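Alr4995 protein (Nostoc sp., PDB 6LRF) is a bifunctional arginine dihydrolase and ornithine cyclodeaminase of the guanidine-modifying enzyme family. Local coordinates at residues Leu159-Glu164 with Gly186-Tyr191. Sequence-based numbering, arbitrary orientation.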
ATOM      1  N   LEU B 159      32.831 -26.019   3.311  1.00 21.59           N
ATOM      2  CA  LEU B 159      31.380 -25.832   3.187  1.00 23.61           C
ATOM      3  C   LEU B 159      30.900 -24.816   4.206  1.00 29.89           C
ATOM      4  O   LEU B 159      31.286 -24.891   5.386  1.00 22.70           O
ATOM      5  CB  LEU B 159      30.617 -27.149   3.395  1.00 21.38           C
ATOM      6  CG  LEU B 159      30.946 -28.323   2.478  1.00 21.53           C
ATOM      7  CD1 LEU B 159      30.157 -29.562   2.921  1.00 29.01           C
ATOM      8  CD2 LEU B 159      30.640 -28.007   1.017  1.00 26.48           C
ATOM      9  N   ARG B 160      30.053 -23.875   3.776  1.00 21.77           N
ATOM     10  CA  ARG B 160      29.534 -22.885   4.714  1.00 20.93           C
ATOM     11  C   ARG B 160      28.167 -23.272   5.265  1.00 25.02           C
ATOM     12  O   ARG B 160      27.231 -23.555   4.512  1.00 24.47           O
ATOM     13  CB  ARG B 160      29.440 -21.500   4.079  1.00 26.62           C
ATOM     14  CG  ARG B 160      28.996 -20.464   5.095  1.00 27.18           C
ATOM     15  CD  ARG B 160      28.582 -19.164   4.456  1.00 28.77           C
ATOM     16  NE  ARG B 160      28.236 -18.208   5.493  1.00 31.20           N
ATOM     17  CZ  ARG B 160      27.758 -16.995   5.253  1.00 32.65           C
ATOM     18  NH1 ARG B 160      27.565 -16.603   4.002  1.00 29.57           N
ATOM     19  NH2 ARG B 160      27.480 -16.185   6.263  1.00 32.30           N
ATOM     20  N   LEU B 161      28.074 -23.268   6.593  1.00 22.41           N
ATOM     21  CA  LEU B 161      26.840 -23.530   7.308  1.00 27.94           C
ATOM     22  C   LEU B 161      26.106 -22.223   7.537  1.00 25.51           C
ATOM     23  O   LEU B 161      26.720 -21.271   8.011  1.00 22.89           O
ATOM     24  CB  LEU B 161      27.132 -24.202   8.658  1.00 21.55           C
ATOM     25  CG  LEU B 161      27.846 -25.554   8.635  1.00 25.68           C
ATOM     26  CD1 LEU B 161      28.438 -25.874  10.008  1.00 24.50           C
ATOM     27  CD2 LEU B 161      26.882 -26.646   8.185  1.00 24.77           C
ATOM     28  N   ILE B 162      24.799 -22.193   7.252  1.00 31.59           N
ATOM     29  CA  ILE B 162      24.012 -20.949   7.319  1.00 30.50           C
ATOM     30  C   ILE B 162      22.773 -21.035   8.198  1.00 34.02           C
ATOM     31  O   ILE B 162      22.093 -20.039   8.402  1.00 32.57           O
ATOM     32  CB  ILE B 162      23.544 -20.511   5.924  1.00 28.19           C
ATOM     33  CG1 ILE B 162      22.707 -21.626   5.293  1.00 27.49           C
ATOM     34  CG2 ILE B 162      24.734 -20.175   5.045  1.00 30.77           C
ATOM     35  CD1 ILE B 162      22.109 -21.265   3.969  1.00 34.67           C
ATOM     36  N   ASP B 163      22.478 -22.228   8.704  1.00 34.73           N
ATOM     37  CA  ASP B 163      21.327 -22.452   9.577  1.00 33.69           C
ATOM     38  C   ASP B 163      21.808 -22.796  10.992  1.00 40.78           C
ATOM     39  O   ASP B 163      22.411 -23.851  11.217  1.00 32.57           O
ATOM     40  CB  ASP B 163      20.447 -23.577   9.014  1.00 33.29           C
ATOM     41  CG  ASP B 163      19.101 -23.699   9.734  1.00 42.16           C
ATOM     42  OD1 ASP B 163      19.039 -23.487  10.966  1.00 40.41           O
ATOM     43  OD2 ASP B 163      18.094 -24.022   9.060  1.00 41.45           O
ATOM     44  N   GLU B 164      21.519 -21.917  11.945  1.00 35.70           N
ATOM     45  CA  GLU B 164      22.044 -22.049  13.295  1.00 36.96           C
ATOM     46  C   GLU B 164      21.615 -23.344  14.004  1.00 39.59           C
ATOM     47  O   GLU B 164      22.272 -23.782  14.947  1.00 40.50           O
ATOM     48  CB  GLU B 164      21.630 -20.835  14.121  1.00 40.79           C
ATOM     49  CG  GLU B 164      22.360 -20.720  15.439  1.00 54.73           C
ATOM     50  CD  GLU B 164      21.689 -19.745  16.393  1.00 66.72           C
ATOM     51  OE1 GLU B 164      20.563 -19.278  16.084  1.00 58.30           O
ATOM     52  OE2 GLU B 164      22.292 -19.449  17.451  1.00 69.22           O
ATOM     53  N   GLY B 186      19.391 -27.536   2.709  1.00 31.30           N
ATOM     54  CA  GLY B 186      18.995 -26.260   3.280  1.00 33.06           C
ATOM     55  C   GLY B 186      19.950 -25.738   4.337  1.00 33.46           C
ATOM     56  O   GLY B 186      19.844 -24.593   4.784  1.00 33.57           O
ATOM     57  N   ALA B 187      20.892 -26.575   4.754  1.00 34.76           N
ATOM     58  CA  ALA B 187      21.849 -26.161   5.774  1.00 29.19           C
ATOM     59  C   ALA B 187      23.023 -25.383   5.185  1.00 27.85           C
ATOM     60  O   ALA B 187      23.783 -24.774   5.926  1.00 28.83           O
ATOM     61  CB  ALA B 187      22.362 -27.380   6.554  1.00 31.52           C
ATOM     62  N   PHE B 188      23.160 -25.383   3.859  1.00 27.79           N
ATOM     63  CA  PHE B 188      24.329 -24.771   3.220  1.00 27.99           C
ATOM     64  C   PHE B 188      24.000 -23.578   2.312  1.00 31.91           C
ATOM     65  O   PHE B 188      22.889 -23.480   1.789  1.00 35.54           O
ATOM     66  CB  PHE B 188      25.073 -25.834   2.419  1.00 29.28           C
ATOM     67  CG  PHE B 188      25.525 -27.003   3.252  1.00 32.73           C
ATOM     68  CD1 PHE B 188      24.722 -28.126   3.388  1.00 30.04           C
ATOM     69  CD2 PHE B 188      26.738 -26.961   3.920  1.00 24.70           C
ATOM     70  CE1 PHE B 188      25.131 -29.202   4.155  1.00 29.87           C
ATOM     71  CE2 PHE B 188      27.152 -28.032   4.690  1.00 25.78           C
ATOM     72  CZ  PHE B 188      26.349 -29.153   4.807  1.00 26.54           C
ATOM     73  N   ASP B 189      24.957 -22.675   2.116  1.00 28.55           N
ATOM     74  CA  ASP B 189      24.728 -21.567   1.187  1.00 27.68           C
ATOM     75  C   ASP B 189      24.772 -22.087  -0.256  1.00 33.99           C
ATOM     76  O   ASP B 189      25.034 -23.272  -0.494  1.00 28.98           O
ATOM     77  CB  ASP B 189      25.743 -20.427   1.421  1.00 27.32           C
ATOM     78  CG  ASP B 189      27.174 -20.777   0.995  1.00 35.69           C
ATOM     79  OD1 ASP B 189      27.433 -21.926   0.558  1.00 32.54           O
ATOM     80  OD2 ASP B 189      28.059 -19.886   1.109  1.00 31.08           O
ATOM     81  N   SER B 190      24.530 -21.211  -1.221  1.00 29.71           N
ATOM     82  CA  SER B 190      24.481 -21.639  -2.611  1.00 29.77           C
ATOM     83  C   SER B 190      25.849 -22.131  -3.107  1.00 28.83           C
ATOM     84  O   SER B 190      25.941 -23.143  -3.810  1.00 28.59           O
ATOM     85  CB  SER B 190      23.980 -20.494  -3.495  1.00 31.21           C
ATOM     86  OG  SER B 190      25.031 -19.574  -3.753  1.00 36.82           O
ATOM     87  N   TYR B 191      26.908 -21.407  -2.751  1.00 27.50           N
ATOM     88  CA  TYR B 191      28.269 -21.823  -3.102  1.00 33.14           C
ATOM     89  C   TYR B 191      28.551 -23.269  -2.655  1.00 26.87           C
ATOM     90  O   TYR B 191      29.111 -24.053  -3.404  1.00 26.59           O
ATOM     91  CB  TYR B 191      29.312 -20.873  -2.486  1.00 31.73           C
ATOM     92  CG  TYR B 191      29.169 -19.419  -2.922  1.00 44.04           C
ATOM     93  CD1 TYR B 191      29.529 -19.015  -4.213  1.00 43.92           C
ATOM     94  CD2 TYR B 191      28.679 -18.447  -2.046  1.00 44.76           C
ATOM     95  CE1 TYR B 191      29.402 -17.688  -4.621  1.00 49.77           C
ATOM     96  CE2 TYR B 191      28.553 -17.118  -2.445  1.00 48.18           C
ATOM     97  CZ  TYR B 191      28.915 -16.746  -3.734  1.00 50.08           C
ATOM     98  OH  TYR B 191      28.787 -15.430  -4.140  1.00 56.00           O
TER
HETATM   99  O   HOH W   1      27.478 -17.368   1.638  1.00 37.66           O
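The Phe188 ring meets Leu159, Leu161 and the Arg160 carbonyl obliquely along its CD2-CE2 side: CE2 lies 3.8 Å from Leu159 CB and 3.8 Å from Leu161 CD2, while Cys172 and Leu169 pack against the same side chain. A single beta bridge, Leu161 with Phe188, joins the end of strand 155-160 to the turn leading into helix 190-199 in the guanidine-modifying (pentein-type) domain, which probably carries the dihydrolase activity. The guanidinium of Arg160 has Asp189 OD2 near its plane at one edge, and the carboxylate plane stands at 88° to it. Ile162 N donates to Ala187 O at 3.1 Å, tilted 27° from the carbonyl plane; Asp189 N reaches Arg160 O only weakly. With CG1 set between its backbone N and carbonyl carbon (chi1 58°), Ile162 lays CD1 against Phe188 O and turns CG2 to Asp189 CB. Replacing Ile162 with an alanine would probably leave a gap beside Phe188 O and Asp189 CB, where CD1 and CG2 now pack. Asp189 is the N-cap of helix 190-199: its side chain caps a backbone N of the first turn, and OD1 also bonds Ser192 OG, which accepts from Arg160 N. The extended Arg160 chain carries NH1 to the carbonyl of Asp309. NH1 lies 4.4 Å from Asp189 OD2, beyond a salt bridge, and a water joins them, accepting from NH1 and donating to OD2.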